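Local coordinates for protein galactan 1,3-beta-galactosidase (Phanerochaete chrysosporium, PDB 7BYS) that probably acts as an exo-beta-1,3-galactanase of glycoside hydrolase family 43, releasing galactose from the beta-1,3-galactan chains of arabinogalactan, at residues 184-189 against 201-207; 209-213 against 237-243. All blocks are in the same frame, centred on the assembly; numbering follows the deposited sequence.

Contact 1 (184-189 against 201-207); sequences ATLEAP and IASHTSG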
loop_
_atom_site.group_PDB
_atom_site.type_symbol
_atom_site.label_atom_id
_atom_site.label_comp_id
_atom_site.label_asym_id
_atom_site.label_seq_id
_atom_site.Cartn_x
_atom_site.Cartn_y
_atom_site.Cartn_z
ATOM N N ALA A 184 -4.078 -20.423 -9.874
ATOM C CA ALA A 184 -4.699 -19.333 -9.131
ATOM C C ALA A 184 -4.205 -17.948 -9.537
ATOM O O ALA A 184 -4.904 -16.965 -9.270
ATOM C CB ALA A 184 -4.487 -19.550 -7.635
ATOM N N THR A 185 -3.034 -17.850 -10.169
ATOM C CA THR A 185 -2.442 -16.577 -10.609
ATOM C C THR A 185 -2.486 -15.513 -9.515
ATOM O O THR A 185 -2.935 -14.382 -9.723
ATOM C CB THR A 185 -3.028 -16.054 -11.932
ATOM O OG1 THR A 185 -4.407 -15.685 -11.764
ATOM C CG2 THR A 185 -2.879 -17.095 -13.051
ATOM N N LEU A 186 -2.009 -15.887 -8.339
ATOM C CA LEU A 186 -2.009 -14.995 -7.190
ATOM C C LEU A 186 -0.609 -14.466 -6.939
ATOM O O LEU A 186 0.383 -15.187 -7.092
ATOM C CB LEU A 186 -2.512 -15.712 -5.932
ATOM C CG LEU A 186 -3.976 -16.169 -5.944
ATOM C CD1 LEU A 186 -4.263 -17.067 -4.767
ATOM C CD2 LEU A 186 -4.929 -14.980 -5.977
ATOM N N GLU A 187 -0.532 -13.208 -6.522
ATOM C CA GLU A 187 0.745 -12.655 -6.089
ATOM C C GLU A 187 0.500 -11.703 -4.922
ATOM O O GLU A 187 -0.580 -11.687 -4.321
ATOM C CB GLU A 187 1.547 -12.088 -7.266
ATOM C CG GLU A 187 0.912 -10.886 -7.925
ATOM C CD GLU A 187 1.756 -10.353 -9.083
ATOM O OE1 GLU A 187 2.764 -10.992 -9.452
ATOM O OE2 GLU A 187 1.414 -9.284 -9.626
ATOM N N ALA A 188 1.538 -10.944 -4.559
ATOM C CA ALA A 188 1.494 -10.012 -3.432
ATOM C C ALA A 188 0.814 -10.597 -2.190
ATOM O O ALA A 188 -0.129 -9.997 -1.638
ATOM C CB ALA A 188 0.819 -8.710 -3.874
ATOM N N PRO A 189 1.247 -11.762 -1.712
ATOM C CA PRO A 189 0.536 -12.411 -0.609
ATOM C C PRO A 189 0.907 -11.840 0.752
ATOM O O PRO A 189 1.983 -11.278 0.959
ATOM C CB PRO A 189 1.024 -13.863 -0.693
ATOM C CG PRO A 189 2.433 -13.733 -1.215
ATOM C CD PRO A 189 2.345 -12.608 -2.225
ATOM N N ILE A 201 -4.343 -12.737 2.133
ATOM C CA ILE A 201 -4.684 -11.631 1.246
ATOM C C ILE A 201 -3.716 -11.681 0.078
ATOM O O ILE A 201 -2.515 -11.880 0.284
ATOM C CB ILE A 201 -4.522 -10.287 1.976
ATOM C CG1 ILE A 201 -5.206 -10.314 3.344
ATOM C CG2 ILE A 201 -5.027 -9.149 1.094
ATOM C CD1 ILE A 201 -6.677 -10.518 3.271
ATOM N N ALA A 202 -4.222 -11.475 -1.138
ATOM C CA ALA A 202 -3.363 -11.559 -2.314
ATOM C C ALA A 202 -3.997 -10.790 -3.462
ATOM O O ALA A 202 -5.208 -10.567 -3.492
ATOM C CB ALA A 202 -3.132 -13.022 -2.721
ATOM N N SER A 203 -3.167 -10.393 -4.407
ATOM C CA SER A 203 -3.633 -9.839 -5.667
ATOM C C SER A 203 -3.655 -10.915 -6.747
ATOM O O SER A 203 -3.128 -12.014 -6.587
ATOM C CB SER A 203 -2.757 -8.656 -6.083
ATOM O OG SER A 203 -1.539 -9.086 -6.677
ATOM N N HIS A 204 -4.273 -10.580 -7.872
ATOM C CA HIS A 204 -4.037 -11.352 -9.078
ATOM C C HIS A 204 -2.845 -10.767 -9.834
ATOM O O HIS A 204 -2.168 -9.846 -9.356
ATOM C CB HIS A 204 -5.315 -11.480 -9.902
ATOM C CG HIS A 204 -6.211 -12.572 -9.416
ATOM N ND1 HIS A 204 -5.875 -13.906 -9.516
ATOM C CD2 HIS A 204 -7.395 -12.529 -8.763
ATOM C CE1 HIS A 204 -6.834 -14.638 -8.981
ATOM N NE2 HIS A 204 -7.763 -13.826 -8.508
ATOM N N THR A 205 -2.559 -11.326 -11.013
ATOM C CA THR A 205 -1.382 -10.939 -11.797
ATOM C C THR A 205 -1.836 -9.996 -12.902
ATOM O O THR A 205 -2.373 -10.433 -13.924
ATOM C CB THR A 205 -0.678 -12.158 -12.387
ATOM O OG1 THR A 205 -1.620 -12.960 -13.106
ATOM C CG2 THR A 205 -0.067 -12.995 -11.290
ATOM N N SER A 206 -1.616 -8.702 -12.702
ATOM C CA SER A 206 -1.901 -7.714 -13.737
ATOM C C SER A 206 -0.729 -6.754 -13.905
ATOM O O SER A 206 -0.916 -5.583 -14.247
ATOM C CB SER A 206 -3.212 -6.974 -13.470
ATOM O OG SER A 206 -3.155 -6.256 -12.250
ATOM N N GLY A 207 0.485 -7.244 -13.674
ATOM C CA GLY A 207 1.663 -6.404 -13.782
ATOM C C GLY A 207 1.620 -5.271 -12.780
ATOM O O GLY A 207 1.257 -5.446 -11.610
HETATM O O HOH W 1 -4.556 -13.024 -12.898
HETATM O O HOH W 2 -0.408 -7.405 -10.361
HETATM O O HOH W 3 1.682 -9.558 -12.784
#

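Contact 2 (209-213 against 237-243); sequences APNPN and RTWYSQN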
loop_
_atom_site.group_PDB
_atom_site.type_symbol
_atom_site.label_atom_id
_atom_site.label_comp_id
_atom_site.label_asym_id
_atom_site.label_seq_id
_atom_site.Cartn_x
_atom_site.Cartn_y
_atom_site.Cartn_z
ATOM N N ALA A 209 -0.390 -2.691 -12.936
ATOM C CA ALA A 209 -1.711 -2.113 -12.744
ATOM C C ALA A 209 -2.371 -2.739 -11.519
ATOM O O ALA A 209 -2.195 -3.932 -11.268
ATOM C CB ALA A 209 -2.586 -2.363 -13.967
ATOM N N PRO A 210 -3.124 -1.964 -10.744
ATOM C CA PRO A 210 -3.833 -2.541 -9.596
ATOM C C PRO A 210 -4.966 -3.430 -10.080
ATOM O O PRO A 210 -5.476 -3.279 -11.191
ATOM C CB PRO A 210 -4.388 -1.305 -8.878
ATOM C CG PRO A 210 -4.622 -0.340 -10.001
ATOM C CD PRO A 210 -3.449 -0.539 -10.934
ATOM N N ASN A 211 -5.357 -4.374 -9.225
ATOM C CA ASN A 211 -6.509 -5.220 -9.510
ATOM C C ASN A 211 -7.255 -5.485 -8.205
ATOM O O ASN A 211 -6.738 -5.161 -7.127
ATOM C CB ASN A 211 -6.099 -6.514 -10.230
ATOM C CG ASN A 211 -5.136 -7.361 -9.421
ATOM O OD1 ASN A 211 -5.506 -7.938 -8.399
ATOM N ND2 ASN A 211 -3.889 -7.428 -9.871
ATOM N N PRO A 212 -8.478 -6.040 -8.247
ATOM C CA PRO A 212 -9.202 -6.317 -6.997
ATOM C C PRO A 212 -8.508 -7.403 -6.186
ATOM O O PRO A 212 -8.458 -8.565 -6.602
ATOM C CB PRO A 212 -10.584 -6.779 -7.489
ATOM C CG PRO A 212 -10.710 -6.185 -8.857
ATOM C CD PRO A 212 -9.331 -6.253 -9.432
ATOM N N ASN A 213 -7.976 -7.028 -5.025
ATOM C CA ASN A 213 -7.300 -7.985 -4.163
ATOM C C ASN A 213 -8.329 -8.828 -3.408
ATOM O O ASN A 213 -9.475 -8.414 -3.195
ATOM C CB ASN A 213 -6.364 -7.264 -3.185
ATOM C CG ASN A 213 -5.042 -6.822 -3.822
ATOM O OD1 ASN A 213 -4.042 -6.667 -3.121
ATOM N ND2 ASN A 213 -5.035 -6.582 -5.127
ATOM N N ARG A 237 -10.289 -1.385 -7.756
ATOM C CA ARG A 237 -8.994 -2.056 -7.851
ATOM C C ARG A 237 -8.213 -1.892 -6.546
ATOM O O ARG A 237 -7.081 -1.400 -6.514
ATOM C CB ARG A 237 -8.204 -1.567 -9.066
ATOM C CG ARG A 237 -9.031 -1.564 -10.351
ATOM C CD ARG A 237 -8.269 -0.988 -11.535
ATOM N NE ARG A 237 -7.945 0.417 -11.311
ATOM C CZ ARG A 237 -7.075 1.112 -12.034
ATOM N NH1 ARG A 237 -6.420 0.543 -13.044
ATOM N NH2 ARG A 237 -6.831 2.383 -11.725
ATOM N N THR A 238 -8.860 -2.322 -5.457
ATOM C CA THR A 238 -8.321 -2.195 -4.103
ATOM C C THR A 238 -8.020 -0.740 -3.770
ATOM O O THR A 238 -6.994 -0.415 -3.168
ATOM C CB THR A 238 -7.117 -3.108 -3.845
ATOM O OG1 THR A 238 -7.294 -4.343 -4.546
ATOM C CG2 THR A 238 -7.016 -3.446 -2.361
ATOM N N TRP A 239 -8.943 0.150 -4.143
ATOM C CA TRP A 239 -8.729 1.582 -3.940
ATOM C C TRP A 239 -7.388 2.010 -4.532
ATOM O O TRP A 239 -6.635 2.790 -3.941
ATOM C CB TRP A 239 -8.861 1.961 -2.458
ATOM C CG TRP A 239 -10.251 1.726 -1.929
ATOM C CD1 TRP A 239 -10.653 0.725 -1.096
ATOM C CD2 TRP A 239 -11.428 2.482 -2.248
ATOM N NE1 TRP A 239 -11.999 0.827 -0.855
ATOM C CE2 TRP A 239 -12.499 1.904 -1.538
ATOM C CE3 TRP A 239 -11.671 3.615 -3.033
ATOM C CZ2 TRP A 239 -13.805 2.400 -1.607
ATOM C CZ3 TRP A 239 -12.969 4.118 -3.094
ATOM C CH2 TRP A 239 -14.015 3.511 -2.382
ATOM N N TYR A 240 -7.096 1.479 -5.721
ATOM C CA TYR A 240 -5.823 1.666 -6.423
ATOM C C TYR A 240 -4.620 1.328 -5.529
ATOM O O TYR A 240 -3.867 2.196 -5.071
ATOM C CB TYR A 240 -5.718 3.067 -7.037
ATOM C CG TYR A 240 -4.731 3.178 -8.178
ATOM C CD1 TYR A 240 -3.545 2.442 -8.211
ATOM C CD2 TYR A 240 -4.994 4.035 -9.237
ATOM C CE1 TYR A 240 -2.648 2.564 -9.288
ATOM C CE2 TYR A 240 -4.136 4.155 -10.286
ATOM C CZ TYR A 240 -2.972 3.440 -10.317
ATOM O OH TYR A 240 -2.153 3.598 -11.397
ATOM N N SER A 241 -4.440 0.026 -5.309
ATOM C CA SER A 241 -3.312 -0.436 -4.510
ATOM C C SER A 241 -3.107 -1.921 -4.749
ATOM O O SER A 241 -3.896 -2.586 -5.431
ATOM C CB SER A 241 -3.511 -0.115 -3.023
ATOM O OG SER A 241 -4.430 -1.015 -2.427
ATOM N N GLN A 242 -2.022 -2.431 -4.173
ATOM C CA GLN A 242 -1.679 -3.845 -4.218
ATOM C C GLN A 242 -1.140 -4.235 -2.854
ATOM O O GLN A 242 -0.305 -3.519 -2.288
ATOM C CB GLN A 242 -0.611 -4.123 -5.276
ATOM C CG GLN A 242 -0.320 -5.610 -5.439
ATOM C CD GLN A 242 0.758 -5.891 -6.456
ATOM O OE1 GLN A 242 1.665 -5.088 -6.657
ATOM N NE2 GLN A 242 0.659 -7.041 -7.121
ATOM N N ASN A 243 -1.614 -5.369 -2.338
ATOM C CA ASN A 243 -1.228 -5.830 -1.010
ATOM C C ASN A 243 0.287 -5.871 -0.853
ATOM O O ASN A 243 1.020 -6.230 -1.781
ATOM C CB ASN A 243 -1.783 -7.237 -0.797
ATOM C CG ASN A 243 -1.708 -7.668 0.645
ATOM O OD1 ASN A 243 -2.121 -6.936 1.539
ATOM N ND2 ASN A 243 -1.196 -8.865 0.885
HETATM O O HOH W 4 -3.472 -4.912 -6.981
#

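Contact 1 (184-189 against 201-207)
Ala184 and His204 meet at one end of an antiparallel strand pairing in one blade of the GH43 five-bladed β-propeller: the Ala184 carbonyl O lies in the imidazole plane, at the ring edge, 3.0 Å from His204 CE1. Thr185 brings two oxygens to one nitrogen. Its backbone O accepts from His204 ND1 at 3.0 Å, with the nitrogen 60° out of the carbonyl plane, and Thr185 OG1 shares that ND1 at 3.2 Å, the donor of this second bond being open. As Gln228 holds NE2, the imidazole is gripped at both nitrogens and its rotation is fixed. Leu186 covers one ring face through a CH-π contact, CD2 standing 3.9 Å from the His204 centroid and nearer the rim than the centre. Glu187 forms the hydrogen-bonded pair with Ser203, each N reaching the other's O, and the side chains of both lie on the same sheet face. Wedged between its backbone N and carbonyl carbon (chi1 66°), Glu187 CG sits 3.3 Å from Ser203 OG; the extended chain beyond carries the carboxylate across the Thr205 methyl, CG2, where a water links OE2 to Gly207 N. OE2 also accepts a weak bond from Gln242 NE2; OE1 lies near Asp137 OD2. At Ala188 the chain turns a corner, its N donating to Asp137, a galactose-binding residue. Beyond, Pro189 resumes the pairing, its CA approaching Ile201 O at 3.2 Å in a CA-H...O contact.

Contact 2 (209-213 against 237-243)
Pro210 presents its CG to two flat groups at once. The atom lies 3.5 Å above the Arg237 guanidinium plane, over its centre, and makes a CH-π contact with Tyr240, 3.8 Å from the ring centroid and displaced toward the CD1–CE1 rim. A bend at chi3 (-64°) brings the Arg237 guanidinium round to the proline, and Asp385 holds both groups by their polar ends, in a salt bridge with Arg237 and a hydrogen bond with Tyr240 OH. Residues 237-240 form a single left-handed helical turn, with phi between 52° and 57°, closed by Ser241 N donating to Arg237 O. This turn directs Thr238 toward the 209-213 loop, and Thr238 OG1 donates to Asn211 O at 2.8 Å, close to the carbonyl plane. Asn213 crosses Thr238 at about a right angle. Its two amide atoms have separate tasks: OD1 accepts from Asn243 N at 2.9 Å, while ND2 donates to a water 2.9 Å away and, weakly, to Asn211 O. That water also takes Asn211 N and gives a proton to Ser241 O, so three polar groups from both segments converge on it. Apolar contact at the proline end and directional bonds at the asparagine end are consistent with a well-defined start for strand 242-249, where the galactose-binding Gln242 donates from NE2 to Ser203 OG and accepts from Trp260 at OE1.

From the N terminus, contact 1 comes first: its segments lie 12 residues apart and close the hairpin of strands 189-194 and 197-204. Contact 2 follows in series, neither enclosing nor crossing it; its segments, 24 residues apart, close a longer excursion through strands 214-218 and 229-230. The two touch through Asn211, in the loop that starts soon after 201-207: Asn211 OD1 probably accepts from His204 N, and Asn211 ND2 probably donates to Ser206 OG. Asn213 ND2 also packs on Ser203 CB. Thus the sheet containing strand 197-204 is tied to the neighbouring one beginning at 242-249, beside the galactose-binding residues Asp137 and Gln242.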